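Local structure of diol-dehydratase (Roseburia inulinivorans, 5I2A) at residues 381-386 against 392-397. The protein probably acts as a B12-independent glycyl radical lyase that dehydrates 1,2-propanediol. Residues are numbered along the deposited sequence; the frame is centred on the assembly and turned at random.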
ATOM      1  N   LEU A 381      28.854  -1.976  24.931  1.00 12.78           N
ATOM      2  CA  LEU A 381      30.191  -1.922  24.366  1.00 13.56           C
ATOM      3  C   LEU A 381      30.654  -3.278  23.845  1.00 15.61           C
ATOM      4  O   LEU A 381      30.516  -4.309  24.501  1.00 12.77           O
ATOM      5  CB  LEU A 381      31.191  -1.401  25.400  1.00 12.64           C
ATOM      6  CG  LEU A 381      32.593  -1.149  24.866  1.00 13.61           C
ATOM      7  CD1 LEU A 381      32.575   0.016  23.897  1.00 13.19           C
ATOM      8  CD2 LEU A 381      33.560  -0.878  26.022  1.00 14.05           C
ATOM      9  N   SER A 382      31.220  -3.258  22.655  1.00 12.35           N
ATOM     10  CA  SER A 382      31.684  -4.473  22.018  1.00 11.54           C
ATOM     11  C   SER A 382      33.098  -4.314  21.478  1.00 12.75           C
ATOM     12  O   SER A 382      33.562  -3.200  21.234  1.00 13.94           O
ATOM     13  CB  SER A 382      30.732  -4.850  20.887  1.00 12.00           C
ATOM     14  OG  SER A 382      29.438  -5.066  21.382  1.00 13.38           O
ATOM     15  N   ILE A 383      33.775  -5.429  21.261  1.00 12.76           N
ATOM     16  CA  ILE A 383      35.055  -5.380  20.586  1.00 12.72           C
ATOM     17  C   ILE A 383      35.123  -6.436  19.482  1.00 14.19           C
ATOM     18  O   ILE A 383      34.681  -7.573  19.655  1.00 13.54           O
ATOM     19  CB  ILE A 383      36.233  -5.554  21.589  1.00 14.51           C
ATOM     20  CG1 ILE A 383      37.578  -5.436  20.864  1.00 11.37           C
ATOM     21  CG2 ILE A 383      36.108  -6.874  22.364  1.00 10.59           C
ATOM     22  CD1 ILE A 383      38.769  -5.251  21.816  1.00 13.45           C
ATOM     23  N   ARG A 384      35.632  -6.030  18.329  1.00 14.43           N
ATOM     24  CA  ARG A 384      35.895  -6.960  17.248  1.00 13.65           C
ATOM     25  C   ARG A 384      37.289  -7.554  17.423  1.00 17.08           C
ATOM     26  O   ARG A 384      38.273  -6.833  17.440  1.00 16.26           O
ATOM     27  CB  ARG A 384      35.778  -6.264  15.888  1.00 12.92           C
ATOM     28  CG  ARG A 384      34.356  -6.013  15.437  1.00 11.48           C
ATOM     29  CD  ARG A 384      34.304  -5.283  14.090  1.00 13.18           C
ATOM     30  NE  ARG A 384      35.202  -5.871  13.099  1.00 13.55           N
ATOM     31  CZ  ARG A 384      35.303  -5.443  11.843  1.00 13.84           C
ATOM     32  NH1 ARG A 384      34.546  -4.436  11.408  1.00 11.46           N
ATOM     33  NH2 ARG A 384      36.165  -6.019  11.022  1.00 13.09           N
ATOM     34  N   VAL A 385      37.351  -8.871  17.565  1.00 15.84           N
ATOM     35  CA  VAL A 385      38.603  -9.599  17.688  1.00 16.58           C
ATOM     36  C   VAL A 385      38.980 -10.226  16.338  1.00 17.08           C
ATOM     37  O   VAL A 385      38.140 -10.854  15.687  1.00 14.56           O
ATOM     38  CB  VAL A 385      38.502 -10.717  18.754  1.00 14.58           C
ATOM     39  CG1 VAL A 385      39.818 -11.500  18.869  1.00 14.31           C
ATOM     40  CG2 VAL A 385      38.095 -10.141  20.092  1.00 12.66           C
ATOM     41  N   TRP A 386      40.224 -10.032  15.911  1.00 16.80           N
ATOM     42  CA  TRP A 386      40.743 -10.723  14.728  1.00 17.78           C
ATOM     43  C   TRP A 386      42.208 -11.093  14.954  1.00 20.63           C
ATOM     44  O   TRP A 386      42.801 -10.683  15.949  1.00 19.86           O
ATOM     45  CB  TRP A 386      40.556  -9.874  13.460  1.00 15.89           C
ATOM     46  CG  TRP A 386      41.496  -8.723  13.305  1.00 18.63           C
ATOM     47  CD1 TRP A 386      41.572  -7.608  14.086  1.00 17.07           C
ATOM     48  CD2 TRP A 386      42.471  -8.557  12.275  1.00 17.06           C
ATOM     49  NE1 TRP A 386      42.546  -6.768  13.616  1.00 17.86           N
ATOM     50  CE2 TRP A 386      43.113  -7.325  12.501  1.00 16.93           C
ATOM     51  CE3 TRP A 386      42.865  -9.334  11.179  1.00 19.26           C
ATOM     52  CZ2 TRP A 386      44.135  -6.848  11.677  1.00 19.46           C
ATOM     53  CZ3 TRP A 386      43.887  -8.863  10.359  1.00 18.93           C
ATOM     54  CH2 TRP A 386      44.507  -7.631  10.614  1.00 19.97           C
ATOM     55  N   ALA A 392      47.373  -4.663  23.024  1.00 18.98           N
ATOM     56  CA  ALA A 392      47.094  -3.645  24.026  1.00 19.00           C
ATOM     57  C   ALA A 392      45.587  -3.383  24.150  1.00 16.27           C
ATOM     58  O   ALA A 392      45.088  -3.142  25.242  1.00 17.58           O
ATOM     59  CB  ALA A 392      47.827  -2.351  23.697  1.00 18.42           C
ATOM     60  N   LEU A 393      44.870  -3.417  23.032  1.00 17.96           N
ATOM     61  CA  LEU A 393      43.438  -3.160  23.074  1.00 18.01           C
ATOM     62  C   LEU A 393      42.741  -4.356  23.718  1.00 15.65           C
ATOM     63  O   LEU A 393      41.845  -4.175  24.532  1.00 17.76           O
ATOM     64  CB  LEU A 393      42.869  -2.874  21.671  1.00 16.43           C
ATOM     65  CG  LEU A 393      41.395  -2.442  21.656  1.00 13.81           C
ATOM     66  CD1 LEU A 393      41.191  -1.088  22.339  1.00 11.14           C
ATOM     67  CD2 LEU A 393      40.839  -2.430  20.220  1.00 11.44           C
ATOM     68  N   LEU A 394      43.171  -5.568  23.373  1.00 15.67           N
ATOM     69  CA  LEU A 394      42.583  -6.778  23.953  1.00 16.56           C
ATOM     70  C   LEU A 394      42.785  -6.817  25.459  1.00 19.36           C
ATOM     71  O   LEU A 394      41.870  -7.179  26.199  1.00 17.02           O
ATOM     72  CB  LEU A 394      43.170  -8.046  23.327  1.00 13.55           C
ATOM     73  CG  LEU A 394      42.861  -8.311  21.845  1.00 18.89           C
ATOM     74  CD1 LEU A 394      43.449  -9.640  21.407  1.00 18.68           C
ATOM     75  CD2 LEU A 394      41.354  -8.261  21.552  1.00 17.02           C
ATOM     76  N   MET A 395      43.983  -6.450  25.916  1.00 16.06           N
ATOM     77  CA  MET A 395      44.255  -6.439  27.350  1.00 16.91           C
ATOM     78  C   MET A 395      43.433  -5.356  28.064  1.00 16.83           C
ATOM     79  O   MET A 395      42.929  -5.578  29.159  1.00 17.50           O
ATOM     80  CB  MET A 395      45.752  -6.252  27.609  1.00 17.60           C
ATOM     81  CG  MET A 395      46.573  -7.480  27.216  1.00 21.95           C
ATOM     82  SD  MET A 395      46.325  -8.886  28.347  1.00 30.32           S
ATOM     83  CE  MET A 395      47.251  -8.320  29.766  1.00 28.42           C
ATOM     84  N   ARG A 396      43.285  -4.199  27.434  1.00 13.63           N
ATOM     85  CA  ARG A 396      42.459  -3.145  28.001  1.00 16.33           C
ATOM     86  C   ARG A 396      40.985  -3.573  28.089  1.00 18.39           C
ATOM     87  O   ARG A 396      40.282  -3.238  29.041  1.00 17.93           O
ATOM     88  CB  ARG A 396      42.585  -1.874  27.168  1.00 16.34           C
ATOM     89  CG  ARG A 396      41.837  -0.709  27.726  1.00 16.45           C
ATOM     90  CD  ARG A 396      42.602  -0.063  28.876  1.00 21.64           C
ATOM     91  NE  ARG A 396      41.895   1.106  29.380  1.00 27.57           N
ATOM     92  CZ  ARG A 396      41.024   1.076  30.384  1.00 29.92           C
ATOM     93  NH1 ARG A 396      40.756  -0.074  30.996  1.00 29.22           N
ATOM     94  NH2 ARG A 396      40.426   2.196  30.783  1.00 26.79           N
ATOM     95  N   ALA A 397      40.520  -4.309  27.084  1.00 15.29           N
ATOM     96  CA  ALA A 397      39.163  -4.851  27.104  1.00 17.27           C
ATOM     97  C   ALA A 397      39.013  -5.828  28.274  1.00 13.62           C
ATOM     98  O   ALA A 397      38.032  -5.786  29.012  1.00 14.68           O
ATOM     99  CB  ALA A 397      38.834  -5.540  25.777  1.00 12.22           C
TER
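Ala397 N donates to Leu393 O at 2.9 Å, an ordinary helical bond that sets these two residues one turn apart on the flank of the helix facing Ile383. Together with Leu394 they offer three apolar surfaces to a single strand methyl. Ile383 reaches them almost fully extended, CG1 anti to the backbone N (chi1 -178°) and chi2 near 166°, which carries CD1 out from the strand. There Ile383 CD1 lies 3.8 Å from Leu393 CD2, the two side chains running past each other in opposite senses, and 4.0 Å from Ala397 CB. Leu394 enters from another direction: its CD2 meets Ile383 CD1 at 4.0 Å and Val385 CG2 at the same distance, and the leucine and valine side chains cross at roughly a right angle. The contact illustrates how a beta-alpha-beta crossover is packed, since strand 380-385, helix 391-402 and strand 409-412 follow in sequence and the two strands pair in parallel, consistent with a half-barrel of the glycyl radical enzyme fold. The axes of 381-385 and 392-397 come within 10.2 Å at their closest, running in roughly opposed directions (146°). Tyr410 of the returning strand touches Ile383, Val385 and Ala397, whereas Arg384, its CB directed away from the helix, forms a salt bridge through NH2 with Asp413.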